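Local coordinates for O-ureido-L-serine synthase (Streptomyces lavendulae, PDB 3X44), which uses pyridoxal 5'-phosphate to join hydroxyurea to O-acetyl-L-serine, giving O-ureido-L-serine for D-cycloserine biosynthesis, and also makes cysteine from sulfide, at residues T14-L19 with S28-V33; G259-I264 with P291-R296; D9-T14 with F36-S41. The protein carries 1 engineered substitution. One frame throughout, in Å; residues are numbered along the deposited sequence.

Interaction 1 of 3, residues T14-L19 with S28-V33; sequences TPIVRL and SVYVKV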
loop_
_atom_site.group_PDB
_atom_site.type_symbol
_atom_site.label_atom_id
_atom_site.label_comp_id
_atom_site.label_asym_id
_atom_site.label_seq_id
_atom_site.Cartn_x
_atom_site.Cartn_y
_atom_site.Cartn_z
ATOM N N THR A 14 -2.421 4.058 9.100
ATOM C CA THR A 14 -3.843 4.344 9.029
ATOM C C THR A 14 -4.157 5.447 8.033
ATOM O O THR A 14 -3.375 6.370 7.834
ATOM C CB THR A 14 -4.391 4.756 10.393
ATOM O OG1 THR A 14 -3.667 5.895 10.872
ATOM C CG2 THR A 14 -4.241 3.616 11.381
ATOM N N PRO A 15 -5.326 5.360 7.390
ATOM C CA PRO A 15 -5.716 6.372 6.411
ATOM C C PRO A 15 -6.043 7.729 7.007
ATOM O O PRO A 15 -6.469 7.834 8.158
ATOM C CB PRO A 15 -6.935 5.762 5.709
ATOM C CG PRO A 15 -7.449 4.719 6.617
ATOM C CD PRO A 15 -6.341 4.302 7.553
ATOM N N ILE A 16 -5.802 8.761 6.212
ATOM C CA ILE A 16 -6.129 10.127 6.575
ATOM C C ILE A 16 -7.114 10.501 5.472
ATOM O O ILE A 16 -6.811 10.368 4.284
ATOM C CB ILE A 16 -4.900 11.065 6.526
ATOM C CG1 ILE A 16 -3.977 10.778 7.714
ATOM C CG2 ILE A 16 -5.351 12.532 6.602
ATOM C CD1 ILE A 16 -2.720 11.622 7.706
ATOM N N VAL A 17 -8.300 10.941 5.862
ATOM C CA VAL A 17 -9.329 11.293 4.895
ATOM C C VAL A 17 -9.884 12.697 5.110
ATOM O O VAL A 17 -9.924 13.213 6.233
ATOM C CB VAL A 17 -10.503 10.272 4.944
ATOM C CG1 VAL A 17 -9.988 8.911 5.394
ATOM C CG2 VAL A 17 -11.592 10.755 5.903
ATOM N N ARG A 18 -10.334 13.303 4.021
ATOM C CA ARG A 18 -10.885 14.646 4.077
ATOM C C ARG A 18 -12.357 14.625 4.472
ATOM O O ARG A 18 -13.106 13.747 4.045
ATOM C CB ARG A 18 -10.732 15.304 2.702
ATOM C CG ARG A 18 -11.131 16.762 2.623
ATOM C CD ARG A 18 -10.764 17.323 1.258
ATOM N NE ARG A 18 -11.223 18.697 1.076
ATOM C CZ ARG A 18 -12.498 19.045 0.919
ATOM N NH1 ARG A 18 -13.449 18.120 0.921
ATOM N NH2 ARG A 18 -12.824 20.322 0.764
ATOM N N LEU A 19 -12.768 15.576 5.307
ATOM C CA LEU A 19 -14.175 15.667 5.674
ATOM C C LEU A 19 -14.823 16.346 4.460
ATOM O O LEU A 19 -14.299 17.331 3.931
ATOM C CB LEU A 19 -14.364 16.515 6.942
ATOM C CG LEU A 19 -13.815 15.905 8.243
ATOM C CD1 LEU A 19 -14.379 16.645 9.461
ATOM C CD2 LEU A 19 -14.183 14.428 8.312
ATOM N N SER A 28 -10.118 23.111 4.729
ATOM C CA SER A 28 -10.070 21.672 4.502
ATOM C C SER A 28 -9.699 21.021 5.824
ATOM O O SER A 28 -8.716 21.404 6.460
ATOM C CB SER A 28 -9.011 21.315 3.453
ATOM O OG SER A 28 -9.413 21.698 2.151
ATOM N N VAL A 29 -10.495 20.048 6.245
ATOM C CA VAL A 29 -10.225 19.346 7.486
ATOM C C VAL A 29 -10.035 17.876 7.170
ATOM O O VAL A 29 -10.900 17.247 6.569
ATOM C CB VAL A 29 -11.387 19.498 8.496
ATOM C CG1 VAL A 29 -11.070 18.730 9.777
ATOM C CG2 VAL A 29 -11.612 20.971 8.814
ATOM N N TYR A 30 -8.888 17.343 7.569
ATOM C CA TYR A 30 -8.573 15.942 7.339
ATOM C C TYR A 30 -8.550 15.249 8.692
ATOM O O TYR A 30 -8.337 15.897 9.711
ATOM C CB TYR A 30 -7.212 15.816 6.657
ATOM C CG TYR A 30 -7.201 16.234 5.199
ATOM C CD1 TYR A 30 -6.910 17.548 4.833
ATOM C CD2 TYR A 30 -7.447 15.304 4.183
ATOM C CE1 TYR A 30 -6.859 17.927 3.493
ATOM C CE2 TYR A 30 -7.396 15.681 2.835
ATOM C CZ TYR A 30 -7.100 16.990 2.502
ATOM O OH TYR A 30 -7.028 17.359 1.181
ATOM N N VAL A 31 -8.780 13.941 8.704
ATOM C CA VAL A 31 -8.788 13.185 9.950
ATOM C C VAL A 31 -8.024 11.862 9.839
ATOM O O VAL A 31 -8.118 11.167 8.824
ATOM C CB VAL A 31 -10.254 12.889 10.414
ATOM C CG1 VAL A 31 -10.939 14.181 10.816
ATOM C CG2 VAL A 31 -11.048 12.207 9.300
ATOM N N LYS A 32 -7.240 11.538 10.872
ATOM C CA LYS A 32 -6.485 10.283 10.910
ATOM C C LYS A 32 -7.371 9.278 11.630
ATOM O O LYS A 32 -7.699 9.448 12.811
ATOM C CB LYS A 32 -5.158 10.455 11.664
ATOM C CG LYS A 32 -4.118 9.360 11.372
ATOM C CD LYS A 32 -2.680 9.904 11.362
ATOM C CE LYS A 32 -1.642 8.799 11.132
ATOM N NZ LYS A 32 -1.854 8.013 9.863
ATOM N N VAL A 33 -7.765 8.239 10.904
ATOM C CA VAL A 33 -8.654 7.208 11.418
ATOM C C VAL A 33 -7.930 6.000 12.000
ATOM O O VAL A 33 -7.716 4.997 11.320
ATOM C CB VAL A 33 -9.605 6.739 10.298
ATOM C CG1 VAL A 33 -10.819 6.034 10.897
ATOM C CG2 VAL A 33 -10.032 7.935 9.475
HETATM O O HOH W 1 -12.638 19.491 4.555
#
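V17 and V31 form the hydrogen-bonded pair at the middle of an antiparallel beta hairpin, whose strand axes approach to 4.5 Å with their directions 150° apart. Their two bonds run V31 N to V17 O (2.8 Å) and V17 N to V31 O (3.0 Å), with both donors tilted out of the carbonyl planes. L19 N to V29 O (2.8 Å) and V33 N to P15 O continue the ladder, both nearly straight and approaching almost along the C=O axis. Between these rungs I16 faces K32 and R18 faces Y30 as non-hydrogen-bonded pairs. Past L19, a water bridges L19 O and V29 N.

On the R18 and Y30 face, R18 reaches across the tyrosine ring: its CG, anti to the backbone N (chi1 -174°), stands over one ring face, 4.2 Å from the centroid, in a CH-pi contact. The guanidinium plane is turned 82° from the ring, and it is the aliphatic CG that meets the ring face. On the opposite face V17 CG2 meets V31 CG2 at 3.7 Å, and L19 closes against V29 and V31. At the hairpin's open end the bent K32 chain brings NZ to T14 OG1 (3.0 Å), while a salt bridge to E159 is its stronger polar partner; the T14 hydroxyl also bonds E34.

Strand 28-33 runs between 16-18 and the parallel strand 285-290 in the mixed sheet. I16 and K32 pack on helix 147-164, and I16 and R18 make backbone bonds to the second subunit.

Interaction 2 of 3, residues G259-I264 with P291-R296; sequences GIFAGI and PDTGER. With PUS ((E)-O-(carbamoylamino)-N-({3-hydroxy-2-methyl-5-[(phosphonooxy)methyl]pyridin-4-yl}methylidene)-L-serine), chain C.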
loop_
_atom_site.group_PDB
_atom_site.type_symbol
_atom_site.label_atom_id
_atom_site.label_comp_id
_atom_site.label_asym_id
_atom_site.label_seq_id
_atom_site.Cartn_x
_atom_site.Cartn_y
_atom_site.Cartn_z
ATOM N N GLY A 259 -20.114 9.646 7.580
ATOM C CA GLY A 259 -19.966 8.204 7.554
ATOM C C GLY A 259 -18.725 7.747 8.307
ATOM O O GLY A 259 -18.176 6.687 8.028
ATOM N N ILE A 260 -18.264 8.561 9.249
ATOM C CA ILE A 260 -17.094 8.201 10.051
ATOM C C ILE A 260 -17.544 8.079 11.506
ATOM O O ILE A 260 -17.923 9.066 12.139
ATOM C CB ILE A 260 -15.974 9.255 9.930
ATOM C CG1 ILE A 260 -15.539 9.376 8.468
ATOM C CG2 ILE A 260 -14.767 8.837 10.770
ATOM C CD1 ILE A 260 -14.682 10.588 8.178
ATOM N N PHE A 261 -17.514 6.848 12.012
ATOM C CA PHE A 261 -17.942 6.532 13.369
ATOM C C PHE A 261 -16.745 6.411 14.309
ATOM O O PHE A 261 -16.018 5.423 14.274
ATOM C CB PHE A 261 -18.731 5.220 13.351
ATOM C CG PHE A 261 -19.432 4.917 14.637
ATOM C CD1 PHE A 261 -20.144 5.909 15.307
ATOM C CD2 PHE A 261 -19.384 3.635 15.182
ATOM C CE1 PHE A 261 -20.796 5.632 16.498
ATOM C CE2 PHE A 261 -20.033 3.344 16.373
ATOM C CZ PHE A 261 -20.742 4.344 17.036
ATOM N N ALA A 262 -16.568 7.413 15.164
ATOM C CA ALA A 262 -15.437 7.446 16.087
ATOM C C ALA A 262 -15.842 7.731 17.528
ATOM O O ALA A 262 -16.996 8.052 17.812
ATOM C CB ALA A 262 -14.429 8.487 15.609
ATOM N N GLY A 263 -14.877 7.626 18.438
ATOM C CA GLY A 263 -15.160 7.855 19.846
ATOM C C GLY A 263 -15.335 9.309 20.257
ATOM O O GLY A 263 -15.406 10.202 19.415
ATOM N N ILE A 264 -15.401 9.538 21.566
ATOM C CA ILE A 264 -15.580 10.877 22.110
ATOM C C ILE A 264 -14.376 11.767 21.882
ATOM O O ILE A 264 -14.514 12.880 21.381
ATOM C CB ILE A 264 -15.871 10.847 23.617
ATOM C CG1 ILE A 264 -16.732 9.634 23.962
ATOM C CG2 ILE A 264 -16.573 12.127 24.030
ATOM C CD1 ILE A 264 -18.164 9.721 23.436
ATOM N N PRO A 291 -8.702 8.885 17.559
ATOM C CA PRO A 291 -8.121 7.762 18.303
ATOM C C PRO A 291 -8.757 6.383 18.225
ATOM O O PRO A 291 -8.040 5.383 18.194
ATOM C CB PRO A 291 -8.052 8.285 19.737
ATOM C CG PRO A 291 -7.978 9.797 19.567
ATOM C CD PRO A 291 -8.955 10.037 18.445
ATOM N N ASP A 292 -10.081 6.308 18.191
ATOM C CA ASP A 292 -10.710 4.999 18.147
ATOM C C ASP A 292 -12.077 4.947 17.480
ATOM O O ASP A 292 -12.624 5.968 17.053
ATOM C CB ASP A 292 -10.803 4.419 19.567
ATOM C CG ASP A 292 -11.751 5.202 20.474
ATOM O OD1 ASP A 292 -12.390 6.173 20.007
ATOM O OD2 ASP A 292 -11.852 4.831 21.666
ATOM N N THR A 293 -12.607 3.731 17.389
ATOM C CA THR A 293 -13.910 3.485 16.783
ATOM C C THR A 293 -14.989 3.877 17.774
ATOM O O THR A 293 -14.781 3.821 18.986
ATOM C CB THR A 293 -14.085 1.988 16.450
ATOM O OG1 THR A 293 -15.450 1.724 16.110
ATOM C CG2 THR A 293 -13.698 1.131 17.651
ATOM N N GLY A 294 -16.142 4.281 17.265
ATOM C CA GLY A 294 -17.228 4.635 18.158
ATOM C C GLY A 294 -17.940 3.403 18.710
ATOM O O GLY A 294 -18.745 3.511 19.626
ATOM N N GLU A 295 -17.639 2.227 18.167
ATOM C CA GLU A 295 -18.299 0.995 18.606
ATOM C C GLU A 295 -18.092 0.568 20.066
ATOM O O GLU A 295 -18.800 -0.310 20.556
ATOM C CB GLU A 295 -17.930 -0.167 17.675
ATOM C CG GLU A 295 -19.123 -1.078 17.335
ATOM C CD GLU A 295 -18.878 -1.977 16.128
ATOM O OE1 GLU A 295 -19.462 -3.080 16.081
ATOM O OE2 GLU A 295 -18.106 -1.586 15.225
ATOM N N ARG A 296 -17.130 1.157 20.769
ATOM C CA ARG A 296 -16.960 0.787 22.174
ATOM C C ARG A 296 -17.588 1.855 23.071
ATOM O O ARG A 296 -17.253 1.975 24.250
ATOM C CB ARG A 296 -15.474 0.564 22.535
ATOM C CG ARG A 296 -14.478 1.630 22.087
ATOM C CD ARG A 296 -13.071 1.042 21.984
ATOM N NE ARG A 296 -13.015 -0.087 21.052
ATOM C CZ ARG A 296 -11.897 -0.568 20.506
ATOM N NH1 ARG A 296 -10.716 -0.026 20.789
ATOM N NH2 ARG A 296 -11.963 -1.595 19.661
HETATM N N PUS C . -5.668 5.921 26.051
HETATM C CA PUS C . -4.695 5.326 27.054
HETATM C CB PUS C . -4.375 6.333 28.215
HETATM O OG PUS C . -5.636 6.709 28.931
HETATM N ND PUS C . -5.382 6.976 30.329
HETATM C CE PUS C . -5.723 8.174 30.854
HETATM N NZ2 PUS C . -5.920 9.233 30.049
HETATM O OZ1 PUS C . -5.848 8.294 32.031
HETATM C C PUS C . -5.316 4.040 27.642
HETATM O O PUS C . -6.178 3.471 27.032
HETATM O OT PUS C . -4.936 3.609 28.704
HETATM C C2 PUS C . -8.580 7.782 23.251
HETATM C C3 PUS C . -7.610 7.049 24.086
HETATM C C4 PUS C . -6.333 7.691 24.416
HETATM C C5 PUS C . -6.055 9.029 23.880
HETATM C C6 PUS C . -7.081 9.675 23.048
HETATM C C2A PUS C . -9.915 7.174 22.927
HETATM C C4A PUS C . -5.384 7.071 25.418
HETATM C C5A PUS C . -4.747 9.748 24.176
HETATM N N1 PUS C . -8.275 9.041 22.779
HETATM O O3 PUS C . -7.874 5.789 24.482
HETATM O O1P PUS C . -2.180 8.468 25.215
HETATM O O2P PUS C . -1.272 9.038 23.109
HETATM O O3P PUS C . -2.167 10.740 24.507
HETATM O O4P PUS C . -3.642 9.145 23.423
HETATM P P PUS C . -2.313 9.350 24.071
#
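G263 N donates to D292 O at 3.1 Å, while a second loop-to-loop bond, G294 N to F261 O, spans 3.2 Å. In both cases the donor stands more than 50° out of the acceptor's carbonyl plane, off the lone pairs. A262 and T293 bridge their backbones in a single bridge, and A262 CA adds a CH...O contact to D292 O.

The F261 ring lies over G294, whose CA sits 3.7 Å from the ring centroid and 16° off its normal. With CG anti to the backbone N (chi1 -170°), the phenyl group swings beside the facing loop, and the bare CA of glycine admits this close CH-pi approach. Immediately beyond it, T293 OG1 accepts from E295 N at 3.0 Å, an ST turn that ties the backbone beside the F261 contact.

The other end of the 291-296 loop lines the active site. P291 CB lies 3.1 Å from the pyridine N1 of PUS, and D292 OD2 is near the ring methyl, C2A, at 3.3 Å. That carboxylate oxygen is gripped by Y297 OH and by N73 ND2, the latter residue being part of the cofactor site. E295 forms a salt bridge with R296 of the second subunit.

Loop 259-264 connects helix 244-257 to helix 264-278, with G263 as N-cap of the latter; loop 291-296 leaves strand 285-290, and P291 packs against S265 and A266 of helix 264-278.

Interaction 3 of 3, residues D9-T14 with F36-S41; sequences DTIGRT and FNPGGS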
loop_
_atom_site.group_PDB
_atom_site.type_symbol
_atom_site.label_atom_id
_atom_site.label_comp_id
_atom_site.label_asym_id
_atom_site.label_seq_id
_atom_site.Cartn_x
_atom_site.Cartn_y
_atom_site.Cartn_z
ATOM N N ASP A 9 1.265 -7.222 12.329
ATOM C CA ASP A 9 1.971 -6.588 11.218
ATOM C C ASP A 9 1.055 -5.628 10.456
ATOM O O ASP A 9 1.472 -4.989 9.489
ATOM C CB ASP A 9 2.534 -7.653 10.261
ATOM C CG ASP A 9 3.560 -8.557 10.932
ATOM O OD1 ASP A 9 4.241 -8.094 11.871
ATOM O OD2 ASP A 9 3.681 -9.734 10.529
ATOM N N THR A 10 -0.195 -5.527 10.903
ATOM C CA THR A 10 -1.160 -4.634 10.269
ATOM C C THR A 10 -1.344 -3.386 11.112
ATOM O O THR A 10 -2.174 -2.536 10.804
ATOM C CB THR A 10 -2.538 -5.301 10.095
ATOM O OG1 THR A 10 -3.154 -5.470 11.378
ATOM C CG2 THR A 10 -2.392 -6.655 9.409
ATOM N N ILE A 11 -0.569 -3.283 12.186
ATOM C CA ILE A 11 -0.656 -2.125 13.059
ATOM C C ILE A 11 -0.011 -0.896 12.406
ATOM O O ILE A 11 1.069 -0.982 11.815
ATOM C CB ILE A 11 0.018 -2.411 14.426
ATOM C CG1 ILE A 11 -0.894 -3.313 15.267
ATOM C CG2 ILE A 11 0.312 -1.101 15.157
ATOM C CD1 ILE A 11 -0.271 -3.819 16.555
ATOM N N GLY A 12 -0.690 0.244 12.510
ATOM C CA GLY A 12 -0.172 1.470 11.939
ATOM C C GLY A 12 -0.662 1.694 10.523
ATOM O O GLY A 12 -1.607 1.042 10.079
ATOM N N ARG A 13 -0.019 2.629 9.829
ATOM C CA ARG A 13 -0.355 2.973 8.458
ATOM C C ARG A 13 -1.855 3.187 8.278
ATOM O O ARG A 13 -2.485 2.581 7.413
ATOM C CB ARG A 13 0.143 1.876 7.508
ATOM C CG ARG A 13 1.660 1.827 7.394
ATOM C CD ARG A 13 2.126 0.633 6.578
ATOM N NE ARG A 13 1.375 -0.580 6.897
ATOM C CZ ARG A 13 1.723 -1.459 7.833
ATOM N NH1 ARG A 13 2.819 -1.270 8.556
ATOM N NH2 ARG A 13 0.966 -2.530 8.049
ATOM N N THR A 14 -2.421 4.058 9.100
ATOM C CA THR A 14 -3.843 4.344 9.029
ATOM C C THR A 14 -4.157 5.447 8.033
ATOM O O THR A 14 -3.375 6.370 7.834
ATOM C CB THR A 14 -4.391 4.756 10.393
ATOM O OG1 THR A 14 -3.667 5.895 10.872
ATOM C CG2 THR A 14 -4.241 3.616 11.381
ATOM N N PHE A 36 -8.745 1.934 12.187
ATOM C CA PHE A 36 -8.281 0.955 11.210
ATOM C C PHE A 36 -7.211 0.008 11.773
ATOM O O PHE A 36 -6.821 -0.966 11.116
ATOM C CB PHE A 36 -7.748 1.667 9.960
ATOM C CG PHE A 36 -8.831 2.120 9.004
ATOM C CD1 PHE A 36 -9.278 1.279 7.986
ATOM C CD2 PHE A 36 -9.391 3.390 9.118
ATOM C CE1 PHE A 36 -10.265 1.698 7.095
ATOM C CE2 PHE A 36 -10.379 3.819 8.234
ATOM C CZ PHE A 36 -10.818 2.970 7.218
ATOM N N ASN A 37 -6.722 0.296 12.977
ATOM C CA ASN A 37 -5.738 -0.578 13.609
ATOM C C ASN A 37 -6.509 -1.838 14.004
ATOM O O ASN A 37 -7.700 -1.763 14.314
ATOM C CB ASN A 37 -5.147 0.091 14.858
ATOM C CG ASN A 37 -4.014 1.043 14.525
ATOM O OD1 ASN A 37 -3.116 0.710 13.749
ATOM N ND2 ASN A 37 -4.053 2.237 15.105
ATOM N N PRO A 38 -5.840 -3.004 14.022
ATOM C CA PRO A 38 -6.519 -4.259 14.384
ATOM C C PRO A 38 -7.210 -4.238 15.745
ATOM O O PRO A 38 -8.233 -4.900 15.937
ATOM C CB PRO A 38 -5.410 -5.317 14.313
ATOM C CG PRO A 38 -4.122 -4.537 14.406
ATOM C CD PRO A 38 -4.409 -3.214 13.734
ATOM N N GLY A 39 -6.643 -3.491 16.685
ATOM C CA GLY A 39 -7.231 -3.376 18.007
ATOM C C GLY A 39 -8.383 -2.376 18.048
ATOM O O GLY A 39 -9.104 -2.297 19.044
ATOM N N GLY A 40 -8.560 -1.615 16.970
ATOM C CA GLY A 40 -9.641 -0.646 16.913
ATOM C C GLY A 40 -9.294 0.747 17.408
ATOM O O GLY A 40 -10.169 1.597 17.540
ATOM N N SER A 41 -8.017 0.994 17.676
ATOM C CA SER A 41 -7.607 2.305 18.159
ATOM C C SER A 41 -6.102 2.531 18.104
ATOM O O SER A 41 -5.319 1.605 17.890
ATOM C CB SER A 41 -8.091 2.510 19.599
ATOM O OG SER A 41 -7.135 2.023 20.528
#
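P38 presses its ring against T10 and I11: CG lies 3.3 Å from T10 OG1 and 3.6 Å from I11 CG1. The threonine and proline side chains run antiparallel alongside each other, and I11 comes in crosswise. The T10 hydroxyl touches the proline carbons while its polar bond goes to I7 O.

Next to this patch N37 turns its carboxamide toward the 9-14 loop. With CG anti to the carbonyl carbon (chi1 -83°) the amide group is brought up to that loop, and chi2 of -47° turns OD1 to G12 N; the bond is 2.8 Å long, with an N-H...O angle of 165°, and the donor lies close to the extension of the amide C=O. The methyl T14 CG2 fills the flank, 3.9 Å from N37 OD1. On its other branch ND2 gives a weak bond to S41 O and another weak one to E34.

N37 also opens a type I turn to G40, closed by G40 N to N37 O at 2.8 Å. Within the other loop, R13 NH2 reaches back to D9 O, with the acceptor near the guanidinium plane.

S41 OG caps the backbone N of A43, the engineered site where the native lysine carries the cofactor. One amide thus spans two loops: its oxygen accepts firmly from G12 while its NH2 group is held loosely, which is consistent with a defined flip of the carboxamide close to the cofactor attachment site.

In the fold
Interaction 3 (9-14 with 36-41) encloses interaction 1 along the chain: the 14-19/28-33 hairpin is nested within the loop it closes, and the two share T14. Interaction 2 comes later in the sequence. The three centres form a triangle with sides of 13 to 15 Å. I260 CD1 of interaction 2 packs on V17, L19 and V31, while P15 of interaction 1 rests on F36 of interaction 3. Probable hydrogen bonds from R296 to G39 and from T293 to G40 link interactions 2 and 3. Hairpin edge, cofactor-side loops and the turn before helix 43-56 are therefore interlocked, and all three contacts also touch the second subunit.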